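Local coordinates for protein PhnH (Penicillium herquei, PDB 6JJT) that catalyses the enantioselective hydroalkoxylation that converts a prenylated phenalenone into (2'R)-atrovenetin during the biosynthesis of phenalenones such as herqueinone, at residues F30-T35 and G58-P63; K50-L55 and T73-R78; G67-G72 and Y90-S95; I84-H89 and A106-V111; I100-S105 and V113-S118. All blocks are in the same frame, centred on the assembly; numbering follows the deposited sequence.

Interaction 1 of 5, residues F30-T35 and G58-P63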
# COMPACT_ATOMS: atom_id res chain seq x y z
N PHE D 30 -2.21 -4.56 24.48
CA PHE D 30 -0.92 -5.24 24.54
C PHE D 30 0.17 -4.20 24.61
O PHE D 30 -0.04 -3.06 24.25
CB PHE D 30 -0.63 -6.20 23.36
CG PHE D 30 -0.30 -5.58 22.01
CD1 PHE D 30 -1.29 -4.95 21.24
CD2 PHE D 30 0.98 -5.69 21.48
CE1 PHE D 30 -0.98 -4.43 19.99
CE2 PHE D 30 1.28 -5.21 20.20
CZ PHE D 30 0.30 -4.56 19.46
N SER D 31 1.37 -4.64 25.05
CA SER D 31 2.57 -3.85 24.92
C SER D 31 3.54 -4.60 24.00
O SER D 31 3.49 -5.82 23.85
CB SER D 31 3.21 -3.60 26.26
OG SER D 31 3.62 -4.86 26.76
N ALA D 32 4.45 -3.81 23.43
CA ALA D 32 5.49 -4.35 22.58
C ALA D 32 6.79 -3.68 22.99
O ALA D 32 6.84 -2.45 23.15
CB ALA D 32 5.20 -4.08 21.11
N ASN D 33 7.82 -4.51 23.20
CA ASN D 33 9.14 -4.01 23.52
C ASN D 33 10.06 -4.51 22.40
O ASN D 33 10.39 -5.70 22.36
CB ASN D 33 9.60 -4.55 24.87
CG ASN D 33 10.80 -3.84 25.45
OD1 ASN D 33 11.26 -2.83 24.90
ND2 ASN D 33 11.26 -4.31 26.60
N LEU D 34 10.36 -3.61 21.45
CA LEU D 34 10.83 -4.02 20.15
C LEU D 34 12.33 -3.83 20.06
O LEU D 34 12.91 -2.97 20.72
CB LEU D 34 10.10 -3.15 19.11
CG LEU D 34 8.59 -3.35 18.97
CD1 LEU D 34 8.00 -2.27 18.08
CD2 LEU D 34 8.25 -4.74 18.46
N THR D 35 12.96 -4.65 19.22
CA THR D 35 14.36 -4.44 18.84
C THR D 35 14.40 -4.16 17.34
O THR D 35 13.62 -4.75 16.57
CB THR D 35 15.29 -5.59 19.26
OG1 THR D 35 14.91 -6.81 18.63
CG2 THR D 35 15.31 -5.82 20.77
N GLY D 58 11.36 -8.83 19.51
CA GLY D 58 10.61 -8.06 20.47
C GLY D 58 9.70 -8.94 21.29
O GLY D 58 9.44 -10.07 20.91
N ILE D 59 9.28 -8.40 22.45
CA ILE D 59 8.44 -9.08 23.43
C ILE D 59 7.06 -8.45 23.41
O ILE D 59 6.93 -7.23 23.51
CB ILE D 59 9.08 -9.01 24.84
CG1 ILE D 59 10.49 -9.63 24.86
CG2 ILE D 59 8.15 -9.63 25.88
CD1 ILE D 59 10.58 -11.04 24.32
N ILE D 60 6.05 -9.30 23.25
CA ILE D 60 4.66 -8.88 23.23
C ILE D 60 4.07 -9.38 24.55
O ILE D 60 4.22 -10.56 24.86
CB ILE D 60 3.98 -9.54 22.02
CG1 ILE D 60 4.61 -9.15 20.66
CG2 ILE D 60 2.47 -9.35 22.05
CD1 ILE D 60 4.56 -7.67 20.39
N ALA D 61 3.39 -8.48 25.28
CA ALA D 61 2.80 -8.90 26.55
C ALA D 61 1.45 -8.25 26.71
O ALA D 61 1.08 -7.36 25.97
CB ALA D 61 3.74 -8.52 27.67
N GLY D 62 0.73 -8.68 27.74
CA GLY D 62 -0.56 -8.11 28.07
C GLY D 62 -1.59 -9.20 28.33
O GLY D 62 -1.27 -10.38 28.26
N PRO D 63 -2.84 -8.81 28.64
CA PRO D 63 -3.86 -9.76 29.11
C PRO D 63 -4.50 -10.68 28.07
O PRO D 63 -5.24 -11.59 28.42
CB PRO D 63 -4.92 -8.83 29.72
CG PRO D 63 -4.75 -7.49 29.02
CD PRO D 63 -3.28 -7.41 28.69
O HOH W 1 6.10 -5.91 25.92

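Interaction 2 of 5, residues K50-L55 and T73-R78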
# COMPACT_ATOMS: atom_id res chain seq x y z
N LYS D 50 13.87 9.66 4.09
CA LYS D 50 13.15 8.37 3.96
C LYS D 50 14.10 7.23 4.34
O LYS D 50 15.25 7.20 3.85
CB LYS D 50 12.60 8.16 2.54
CG LYS D 50 11.67 9.29 2.06
CD LYS D 50 11.04 8.85 0.75
CE LYS D 50 10.51 10.01 -0.05
NZ LYS D 50 9.86 9.45 -1.28
N ALA D 51 13.65 6.30 5.20
CA ALA D 51 14.48 5.22 5.70
C ALA D 51 13.71 3.92 5.74
O ALA D 51 12.46 3.88 5.83
CB ALA D 51 14.96 5.56 7.09
N LEU D 52 14.47 2.82 5.67
CA LEU D 52 13.96 1.49 5.92
C LEU D 52 14.65 0.95 7.16
O LEU D 52 15.88 1.21 7.32
CB LEU D 52 14.27 0.57 4.72
CG LEU D 52 13.90 -0.91 4.93
CD1 LEU D 52 13.46 -1.61 3.63
CD2 LEU D 52 15.03 -1.72 5.56
N GLN D 53 13.92 0.30 8.08
CA GLN D 53 14.49 -0.22 9.31
C GLN D 53 13.87 -1.58 9.58
O GLN D 53 12.65 -1.72 9.61
CB GLN D 53 14.18 0.75 10.45
CG GLN D 53 14.90 0.38 11.74
CD GLN D 53 14.90 1.48 12.76
OE1 GLN D 53 13.93 2.18 12.92
NE2 GLN D 53 16.00 1.61 13.50
N THR D 54 14.71 -2.59 9.82
CA THR D 54 14.25 -3.93 10.15
C THR D 54 13.74 -3.97 11.59
O THR D 54 14.36 -3.33 12.48
CB THR D 54 15.41 -4.91 9.88
OG1 THR D 54 15.66 -4.86 8.47
CG2 THR D 54 15.12 -6.33 10.30
N LEU D 55 12.72 -4.78 11.87
CA LEU D 55 12.33 -5.14 13.22
C LEU D 55 12.95 -6.51 13.46
O LEU D 55 12.66 -7.45 12.74
CB LEU D 55 10.80 -5.24 13.37
CG LEU D 55 9.96 -3.99 13.14
CD1 LEU D 55 8.73 -4.09 14.03
CD2 LEU D 55 10.70 -2.69 13.41
N THR D 73 9.49 -5.11 8.82
CA THR D 73 10.17 -3.95 8.27
C THR D 73 9.29 -2.72 8.45
O THR D 73 8.07 -2.79 8.26
CB THR D 73 10.45 -4.15 6.77
OG1 THR D 73 11.32 -5.27 6.62
CG2 THR D 73 11.03 -2.93 6.07
N ALA D 74 9.91 -1.59 8.78
CA ALA D 74 9.27 -0.28 8.88
C ALA D 74 9.84 0.67 7.84
O ALA D 74 11.06 0.71 7.63
CB ALA D 74 9.49 0.32 10.23
N LEU D 75 9.00 1.41 7.13
CA LEU D 75 9.42 2.47 6.23
C LEU D 75 8.99 3.79 6.82
O LEU D 75 7.82 3.92 7.27
CB LEU D 75 8.72 2.29 4.88
CG LEU D 75 9.14 1.07 4.04
CD1 LEU D 75 8.30 0.99 2.76
CD2 LEU D 75 10.61 1.13 3.67
N SER D 76 9.88 4.77 6.91
CA SER D 76 9.51 6.02 7.58
C SER D 76 9.90 7.18 6.70
O SER D 76 10.86 7.11 5.93
CB SER D 76 10.14 6.10 8.92
OG SER D 76 11.56 6.11 8.77
N THR D 77 9.14 8.26 6.77
CA THR D 77 9.49 9.50 6.09
C THR D 77 9.36 10.68 7.06
O THR D 77 8.25 10.88 7.60
CB THR D 77 8.55 9.77 4.92
OG1 THR D 77 8.76 8.75 3.94
CG2 THR D 77 8.82 11.10 4.23
N ARG D 78 10.46 11.39 7.24
CA ARG D 78 10.44 12.63 8.02
C ARG D 78 10.40 13.77 7.03
O ARG D 78 11.37 13.95 6.30
CB ARG D 78 11.72 12.73 8.84
CG ARG D 78 11.72 13.99 9.71
CD ARG D 78 12.97 14.36 10.48
NE ARG D 78 13.27 13.49 11.61
CZ ARG D 78 12.78 13.64 12.84
NH1 ARG D 78 13.12 12.79 13.80
NH2 ARG D 78 11.96 14.65 13.11
O HOH W 2 12.08 3.27 8.94
O HOH W 3 13.75 -5.41 7.01

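Interaction 3 of 5, residues G67-G72 and Y90-S95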
# COMPACT_ATOMS: atom_id res chain seq x y z
N GLY D 67 3.87 -13.08 23.41
CA GLY D 67 4.73 -13.77 22.47
C GLY D 67 5.95 -12.94 22.05
O GLY D 67 6.46 -12.13 22.81
N THR D 68 6.39 -13.22 20.81
CA THR D 68 7.55 -12.49 20.35
C THR D 68 7.31 -12.02 18.91
O THR D 68 6.47 -12.57 18.21
CB THR D 68 8.82 -13.36 20.43
OG1 THR D 68 8.62 -14.44 19.53
CG2 THR D 68 9.05 -13.93 21.83
N VAL D 69 8.11 -11.06 18.51
CA VAL D 69 8.08 -10.59 17.14
C VAL D 69 9.15 -11.38 16.39
O VAL D 69 10.33 -11.36 16.77
CB VAL D 69 8.38 -9.07 17.10
CG1 VAL D 69 8.61 -8.59 15.67
CG2 VAL D 69 7.30 -8.25 17.79
N ILE D 70 8.74 -12.06 15.33
CA ILE D 70 9.59 -12.86 14.46
C ILE D 70 10.45 -11.99 13.54
O ILE D 70 11.60 -12.31 13.22
CB ILE D 70 8.72 -13.83 13.64
CG1 ILE D 70 8.02 -14.85 14.54
CG2 ILE D 70 9.49 -14.50 12.51
CD1 ILE D 70 8.95 -15.70 15.39
N GLY D 71 9.84 -10.90 13.06
CA GLY D 71 10.54 -10.07 12.09
C GLY D 71 9.55 -9.12 11.44
O GLY D 71 8.35 -9.29 11.59
N GLY D 72 10.07 -8.11 10.79
CA GLY D 72 9.26 -7.23 9.95
C GLY D 72 10.09 -6.06 9.50
O GLY D 72 11.31 -6.05 9.71
N TYR D 90 4.84 -6.49 10.71
CA TYR D 90 5.67 -7.43 11.43
C TYR D 90 4.81 -8.59 11.87
O TYR D 90 3.57 -8.50 11.85
CB TYR D 90 6.42 -6.80 12.61
CG TYR D 90 5.60 -6.12 13.68
CD1 TYR D 90 5.13 -6.81 14.79
CD2 TYR D 90 5.31 -4.76 13.58
CE1 TYR D 90 4.42 -6.16 15.78
CE2 TYR D 90 4.61 -4.09 14.58
CZ TYR D 90 4.19 -4.81 15.69
OH TYR D 90 3.50 -4.22 16.72
N LEU D 91 5.46 -9.70 12.21
CA LEU D 91 4.71 -10.91 12.54
C LEU D 91 4.96 -11.25 14.01
O LEU D 91 6.11 -11.35 14.45
CB LEU D 91 5.25 -11.98 11.57
CG LEU D 91 4.65 -13.38 11.48
CD1 LEU D 91 4.74 -14.25 12.71
CD2 LEU D 91 3.41 -13.50 10.61
N ILE D 92 3.86 -11.43 14.75
CA ILE D 92 3.91 -11.91 16.13
C ILE D 92 3.67 -13.41 16.10
O ILE D 92 2.73 -13.87 15.45
CB ILE D 92 2.81 -11.23 16.99
CG1 ILE D 92 3.13 -9.75 17.14
CG2 ILE D 92 2.70 -11.92 18.36
CD1 ILE D 92 2.05 -8.97 17.88
N GLN D 93 4.57 -14.15 16.74
CA GLN D 93 4.22 -15.53 17.06
C GLN D 93 3.92 -15.61 18.57
O GLN D 93 4.76 -15.24 19.40
CB GLN D 93 5.34 -16.48 16.60
CG GLN D 93 4.96 -17.94 16.76
CD GLN D 93 5.88 -18.84 15.96
OE1 GLN D 93 5.62 -19.26 14.82
NE2 GLN D 93 7.03 -19.14 16.54
N THR D 94 2.70 -16.06 18.92
CA THR D 94 2.32 -16.09 20.31
C THR D 94 3.03 -17.25 21.02
O THR D 94 3.53 -18.16 20.38
CB THR D 94 0.80 -16.24 20.44
OG1 THR D 94 0.47 -17.50 19.88
CG2 THR D 94 0.00 -15.16 19.72
N SER D 95 2.96 -17.22 22.36
CA SER D 95 3.54 -18.26 23.21
C SER D 95 3.02 -19.65 22.84
O SER D 95 3.77 -20.62 22.88
CB SER D 95 3.30 -17.97 24.67
OG SER D 95 1.94 -17.68 24.89
O HOH W 4 6.90 -16.48 20.45

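Interaction 4 of 5, residues I84-H89 and A106-V111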
# COMPACT_ATOMS: atom_id res chain seq x y z
N ILE D 84 6.45 13.01 10.87
CA ILE D 84 7.12 11.72 10.67
C ILE D 84 6.07 10.65 10.45
O ILE D 84 5.27 10.31 11.35
CB ILE D 84 7.97 11.35 11.89
CG1 ILE D 84 8.96 12.45 12.28
CG2 ILE D 84 8.65 10.04 11.57
CD1 ILE D 84 9.55 12.31 13.69
N ARG D 85 5.98 10.12 9.22
CA ARG D 85 5.00 9.10 8.89
C ARG D 85 5.72 7.75 8.84
O ARG D 85 6.87 7.69 8.37
CB ARG D 85 4.38 9.41 7.54
CG ARG D 85 3.52 10.67 7.53
CD ARG D 85 2.71 10.76 6.27
NE ARG D 85 1.76 11.89 6.41
CZ ARG D 85 2.00 13.16 6.05
NH1 ARG D 85 1.07 14.06 6.28
NH2 ARG D 85 3.18 13.53 5.58
N ALA D 86 5.12 6.69 9.39
CA ALA D 86 5.77 5.39 9.30
C ALA D 86 4.73 4.36 8.97
O ALA D 86 3.56 4.49 9.34
CB ALA D 86 6.56 5.04 10.56
N ASP D 87 5.12 3.32 8.24
CA ASP D 87 4.26 2.17 7.92
C ASP D 87 5.08 0.90 8.10
O ASP D 87 6.19 0.84 7.53
CB ASP D 87 3.80 2.26 6.47
CG ASP D 87 2.83 3.42 6.22
OD1 ASP D 87 1.61 3.21 6.47
OD2 ASP D 87 3.29 4.52 5.80
N ALA D 88 4.56 -0.06 8.89
CA ALA D 88 5.36 -1.26 9.19
C ALA D 88 4.47 -2.49 9.09
O ALA D 88 3.27 -2.41 9.26
CB ALA D 88 5.92 -1.15 10.60
N HIS D 89 5.10 -3.61 8.78
CA HIS D 89 4.48 -4.90 8.94
C HIS D 89 5.41 -5.74 9.77
O HIS D 89 6.64 -5.71 9.54
CB HIS D 89 4.30 -5.65 7.60
CG HIS D 89 3.39 -4.98 6.65
ND1 HIS D 89 3.91 -4.27 5.61
CD2 HIS D 89 2.05 -4.96 6.53
CE1 HIS D 89 2.89 -3.83 4.87
NE2 HIS D 89 1.76 -4.21 5.45
N ALA D 106 1.49 5.16 11.11
CA ALA D 106 1.74 6.05 12.24
C ALA D 106 1.97 7.47 11.79
O ALA D 106 2.62 7.69 10.79
CB ALA D 106 2.95 5.55 13.02
N ALA D 107 1.43 8.44 12.56
CA ALA D 107 1.92 9.80 12.59
C ALA D 107 2.73 9.91 13.87
O ALA D 107 2.16 10.12 14.96
CB ALA D 107 0.74 10.77 12.59
N ILE D 108 4.01 9.56 13.78
CA ILE D 108 4.81 9.30 14.98
C ILE D 108 4.67 10.50 15.91
O ILE D 108 4.77 11.65 15.48
CB ILE D 108 6.27 9.05 14.53
CG1 ILE D 108 6.46 7.73 13.76
CG2 ILE D 108 7.32 9.18 15.66
CD1 ILE D 108 6.26 6.49 14.58
N PRO D 109 4.48 10.27 17.23
CA PRO D 109 4.59 8.97 17.88
C PRO D 109 3.31 8.17 18.07
O PRO D 109 3.28 7.25 18.87
CB PRO D 109 5.09 9.39 19.28
CG PRO D 109 4.37 10.69 19.55
CD PRO D 109 4.38 11.37 18.20
N TYR D 110 2.25 8.52 17.31
CA TYR D 110 0.97 7.84 17.44
C TYR D 110 0.82 6.75 16.36
O TYR D 110 0.98 7.05 15.14
CB TYR D 110 -0.13 8.89 17.22
CG TYR D 110 0.04 10.13 18.09
CD1 TYR D 110 0.41 10.02 19.45
CD2 TYR D 110 -0.12 11.40 17.58
CE1 TYR D 110 0.60 11.14 20.25
CE2 TYR D 110 0.09 12.53 18.36
CZ TYR D 110 0.43 12.40 19.69
OH TYR D 110 0.60 13.53 20.46
N VAL D 111 0.47 5.55 16.79
CA VAL D 111 0.53 4.36 15.95
C VAL D 111 -0.83 3.70 15.88
O VAL D 111 -1.38 3.28 16.89
CB VAL D 111 1.58 3.37 16.48
CG1 VAL D 111 1.71 2.17 15.52
CG2 VAL D 111 2.92 4.06 16.69
O HOH W 5 4.30 13.01 12.83

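Interaction 5 of 5, residues I100-S105 and V113-S118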
# COMPACT_ATOMS: atom_id res chain seq x y z
N ILE D 100 0.45 -14.00 13.77
CA ILE D 100 -0.44 -12.86 13.59
C ILE D 100 0.33 -11.78 12.83
O ILE D 100 1.38 -11.35 13.30
CB ILE D 100 -0.91 -12.29 14.95
CG1 ILE D 100 -1.56 -13.36 15.83
CG2 ILE D 100 -1.77 -11.04 14.75
CD1 ILE D 100 -1.66 -13.00 17.30
N LEU D 101 -0.21 -11.34 11.69
CA LEU D 101 0.39 -10.17 11.03
C LEU D 101 -0.11 -8.88 11.67
O LEU D 101 -1.33 -8.69 11.84
CB LEU D 101 -0.00 -10.15 9.55
CG LEU D 101 0.60 -8.98 8.76
CD1 LEU D 101 2.10 -9.15 8.64
CD2 LEU D 101 -0.05 -8.83 7.39
N VAL D 102 0.81 -7.97 11.96
CA VAL D 102 0.50 -6.66 12.50
C VAL D 102 0.85 -5.64 11.42
O VAL D 102 1.97 -5.63 10.90
CB VAL D 102 1.30 -6.38 13.78
CG1 VAL D 102 0.93 -5.01 14.34
CG2 VAL D 102 1.04 -7.47 14.85
N THR D 103 -0.12 -4.81 11.07
CA THR D 103 0.02 -3.74 10.09
C THR D 103 -0.07 -2.41 10.82
O THR D 103 -1.18 -2.05 11.30
CB THR D 103 -1.05 -3.88 8.99
OG1 THR D 103 -0.85 -5.16 8.38
CG2 THR D 103 -0.93 -2.78 7.94
N GLU D 104 1.04 -1.68 10.92
CA GLU D 104 1.04 -0.42 11.62
C GLU D 104 1.16 0.73 10.64
O GLU D 104 1.83 0.66 9.62
CB GLU D 104 2.25 -0.30 12.55
CG GLU D 104 2.22 -1.22 13.76
CD GLU D 104 3.24 -0.94 14.86
OE1 GLU D 104 4.18 -0.17 14.56
OE2 GLU D 104 3.01 -1.47 16.00
N SER D 105 0.48 1.81 10.95
CA SER D 105 0.57 3.07 10.21
C SER D 105 0.58 4.20 11.23
O SER D 105 -0.27 4.20 12.14
CB SER D 105 -0.51 3.25 9.17
OG SER D 105 -1.80 3.06 9.76
N VAL D 113 -3.04 0.37 14.42
CA VAL D 113 -2.69 -1.01 14.21
C VAL D 113 -3.90 -1.79 13.75
O VAL D 113 -5.02 -1.59 14.27
CB VAL D 113 -2.21 -1.64 15.54
CG1 VAL D 113 -1.62 -3.01 15.32
CG2 VAL D 113 -1.22 -0.76 16.26
N LEU D 114 -3.68 -2.69 12.81
CA LEU D 114 -4.60 -3.69 12.35
C LEU D 114 -3.92 -5.06 12.44
O LEU D 114 -2.67 -5.11 12.48
CB LEU D 114 -5.05 -3.41 10.90
CG LEU D 114 -5.89 -2.15 10.73
CD1 LEU D 114 -5.91 -1.76 9.26
CD2 LEU D 114 -7.31 -2.31 11.27
N PHE D 115 -4.70 -6.13 12.44
CA PHE D 115 -4.23 -7.49 12.67
C PHE D 115 -4.84 -8.46 11.69
O PHE D 115 -5.98 -8.28 11.23
CB PHE D 115 -4.67 -8.00 14.06
CG PHE D 115 -4.22 -7.12 15.21
CD1 PHE D 115 -2.94 -7.28 15.76
CD2 PHE D 115 -5.02 -6.08 15.67
CE1 PHE D 115 -2.53 -6.47 16.82
CE2 PHE D 115 -4.59 -5.25 16.68
CZ PHE D 115 -3.35 -5.44 17.26
N ASP D 116 -4.08 -9.50 11.33
CA ASP D 116 -4.58 -10.58 10.51
C ASP D 116 -4.08 -11.90 11.04
O ASP D 116 -2.86 -12.14 11.10
CB ASP D 116 -4.16 -10.40 9.05
CG ASP D 116 -4.96 -11.20 8.06
OD1 ASP D 116 -5.29 -12.36 8.35
OD2 ASP D 116 -5.26 -10.66 7.00
N THR D 117 -5.02 -12.77 11.38
CA THR D 117 -4.68 -14.14 11.77
C THR D 117 -5.85 -15.05 11.43
O THR D 117 -7.00 -14.66 11.65
CB THR D 117 -4.27 -14.22 13.24
OG1 THR D 117 -3.89 -15.58 13.46
CG2 THR D 117 -5.38 -13.90 14.22
N SER D 118 -5.58 -16.29 11.03
CA SER D 118 -6.64 -17.29 10.92
C SER D 118 -6.71 -18.19 12.16
O SER D 118 -7.55 -19.10 12.18
CB SER D 118 -6.53 -18.13 9.67
OG SER D 118 -5.23 -18.68 9.56
O HOH W 6 -2.32 -6.97 9.67

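Interaction 1 of 5, residues F30-T35 and G58-P63
Ile60 reaches two residues of the facing strand with its two branches: its CD1 lies 3.7 Å from Ala32 CB, and its CG2 comes within 4.0 Å of Phe30 CD2, slantwise to the ring. CG1 stands anti to the carbonyl carbon of Ile60 (chi1 -61°), and the two branches divide so that one serves each neighbour. Beneath this packing, the antiparallel strands exchange two pairs of backbone bonds. Ser31 N donates to Ala61 O at 2.9 Å and receives the reciprocal bond from Ala61 N on its own carbonyl, while Asn33 and Ile59 form the second hydrogen-bonded pair. Near the end of the register, Gly58 CA comes as close as 3.0 Å to Asn33 O, where no side chain intervenes.

On the face carrying Ser31 and Asn33, a water lies 2.8 Å from Ser31 OG and donates to Ile59 O at 2.9 Å. Ser31 OG is turned between its own backbone N and carbonyl carbon (chi1 64°), within reach of that water. Asn33, exposed on the same face, is a predicted N-glycosylation site but carries no sugar here.

Farther out on the Ile60 face, the Phe30 ring stacks with Tyr145 and also meets Phe65, and Leu34 packs on Val69. Strand 142-148 flanks segment 30-35 on its other edge through backbone hydrogen bonds. The chemistry is therefore divided by the sheet: an oily surface of Phe30, Ala32, Leu34 and Ile60 faces the barrel interior, whereas the outer surface uses water to add a second bond at the Ile59 carbonyl.

Interaction 2 of 5, residues K50-L55 and T73-R78
Leu52 lays its side chain across both Thr73 and Leu75 in a beta hairpin of the closed antiparallel barrel, where segments 50-55 and 73-78 run antiparallel, at 158°. Its CG is anti to the backbone N (chi1 174°), which carries the isobutyl group toward the Thr73 end of the facing strand. There Leu52 CG meets Thr73 CG2 at 3.7 Å, and CD1 touches the same methyl. Leu75 comes from farther along the same strand as Thr73: its CD2 sits 3.8 Å from Leu52 CB, the two leucines crossing at a slant.

Lys50 and Thr77 are arranged differently. They lie alongside each other and point the same way, with Lys50 CG 3.5 Å from Thr77 OG1, and the aliphatic stem of the lysine then continues extended, away from the neighbouring strand.

This leucine and threonine face is turned to another copy of the protein. Leu101 of the second subunit packs on Leu52, His89 of the second subunit packs on Leu75, and Thr73 OG1 is hydrogen-bonded to OG1 of Thr73 in that subunit; a bound di(hydroxyethyl)ether also lies about 4 Å from the Leu75 side chain.

The backbone register rests on Ala51 paired with Ser76 and Gln53 paired with Ala74, each exchanging two hydrogen bonds. Their side chains occupy the opposite face, where the Gln53 NE2 donates to the Gly37 carbonyl. On that face one water sits 2.9 Å from Ser76 OG, donates to Ala74 O at 3.1 Å and makes a weak third bond to Ala51 O.

Interaction 3 of 5, residues G67-G72 and Y90-S95
Ile70 spreads over the side chains of Leu91 and Gln93, its CG1 lying 3.8 Å from Leu91 CD1 and the same distance from Gln93 CB. It can do so because the hairpin of strands 67-79 and 84-94 carries a beta bulge here, in which Ile70 and Gly71 together oppose Leu91. Ile70 N donates to Leu91 O at 2.9 Å, but the return bond from Leu91 N goes on to Gly71 O at 3.0 Å. The helix-like backbone of Ile70 (psi -38°) turns its side chain toward the partner strand, so that Ile70 and Leu91 run side by side and point the same way. Tyr40 of the second subunit packs on Ile70, Leu91 and Gln93, making this patch part of a subunit interface.

The other face looks into the barrel. Tyr90 holds its ring in the crowded position between its backbone N and carbonyl carbon (chi1 58°), which brings the ring back beside Val69. Both methyls of Val69 meet it: CG2 approaches Tyr90 CD1 at 4.0 Å, at a slant to the ring. At the root of the ring Tyr90 CB passes 3.3 Å from Gly71 O, and Gly72 CA lies 3.9 Å from the same CB, a closeness that goes with the lack of a side chain on Gly72. The phenol ends at Glu104, whose OE2 is hydrogen-bonded to Tyr90 OH.

Toward the opposite end, Thr68 and Gln93 exchange two backbone bonds. The backbone carbonyl of Gln93 has a further donor, a water bonded to Gln93 O at 2.7 Å that also lies 2.8 Å from Thr68 OG1.

Interaction 4 of 5, residues I84-H89 and A106-V111
Ile108 N donates to Ile84 O at 2.8 Å, almost along the C=O axis, and Ala86 and Ala106 exchange two more backbone bonds. The bond from Ala86 N to Ala106 O measures 3.0 Å; the return bond, from Ala106 N, is noticeably bent, with 138° at the hydrogen. A water adds a bridge at the end of the pairing: it accepts from Ile84 N and is placed to donate to Ile108 O.

Around these bonds the side chains that pack are apolar. Ile108 leans toward the other strand and crosses Ile84 at a slant, its CG1 3.9 Å from Ile84 CG2, while Ala86 CB touches the same CG1 more loosely.

A tight turn follows directly. Tyr110 N donates to Ala107 O at 2.8 Å around a cis peptide before Pro109, as in a type VIa turn, and Pro109 CD rests over the Tyr110 ring.

Arg85 points out of the barrel, where its NH1 bonds to the Phe115 carbonyl of the third subunit. Strand 84-94 is flanked on its far edge by strand 67-79, and the turn leads from strand 99-107 into 110-116.

Interaction 5 of 5, residues I100-S105 and V113-S118
Val102 meets two residues of strand 110-116, one with each branch that leaves its CB. CG1, anti to the backbone N (chi1 -179°), presses against Val113 CG1 at 3.4 Å, tighter than usual for two methyl carbons. CG2 goes the other way and lies 4.1 Å from Phe115 CD1, the valine and the phenylalanine running side by side and pointing the same way. Ile100 closes in on the same ring from its edge, its CG2 near the ring plane and 4.1 Å from Phe115 CD1. With its other branch Ile100 reaches further along, CG1 lying 3.8 Å from Thr117 CB. The hydroxyl of Thr117 finds its polar partners outside the pair, in Asn99 O and Ser119 N.

The strands carrying these groups are joined by two hydrogen-bonded pairs. Thr103 N donates to Leu114 O in a nearly straight bond, 177° at the hydrogen, and Leu101 and Asp116 form the second pair. On the face carrying Thr103 and Leu101, a water donates to Leu101 O at 2.9 Å and sits 2.7 Å from Thr103 OG1, with a weak third bond to Leu114 O. The backbone carbonyl of Leu101 is thus gripped by both a strand amide and a water.

This outer face also serves the tetramer: Tyr42 of the second subunit packs on Leu101 and Asp116, and Leu114 meets Ser105 of the third subunit. Valine, isoleucine and phenylalanine pointing inward with subunit contacts outside make this hairpin a wall of the antiparallel beta barrel, consistent with membership of the AOC-barrel clan.

How the interactions relate
All five contacts belong to one closed antiparallel barrel in which each strand pairs with the next along the chain. Interaction 1 joins strands 26-44 and 48-61; interaction 2 joins 48-61 and 67-79, interaction 3 joins 67-79 and 84-94, interaction 4 joins 84-94 and 99-107, and interaction 5 joins 99-107 and 110-116. Interactions 1 and 3 are close, their centres about 9 Å apart, whereas interactions 1 and 2 lie about 20 Å apart although they share strand 48-61. Interactions 1 and 5 meet across the interior, Phe30 CE1 standing 3.8 Å from Phe115 CZ. Interactions 2, 3 and 5 touch the second subunit, as does His89 of interaction 4, and interactions 4 and 5 touch the third, so the barrel wall contributes to the homotetramer interfaces.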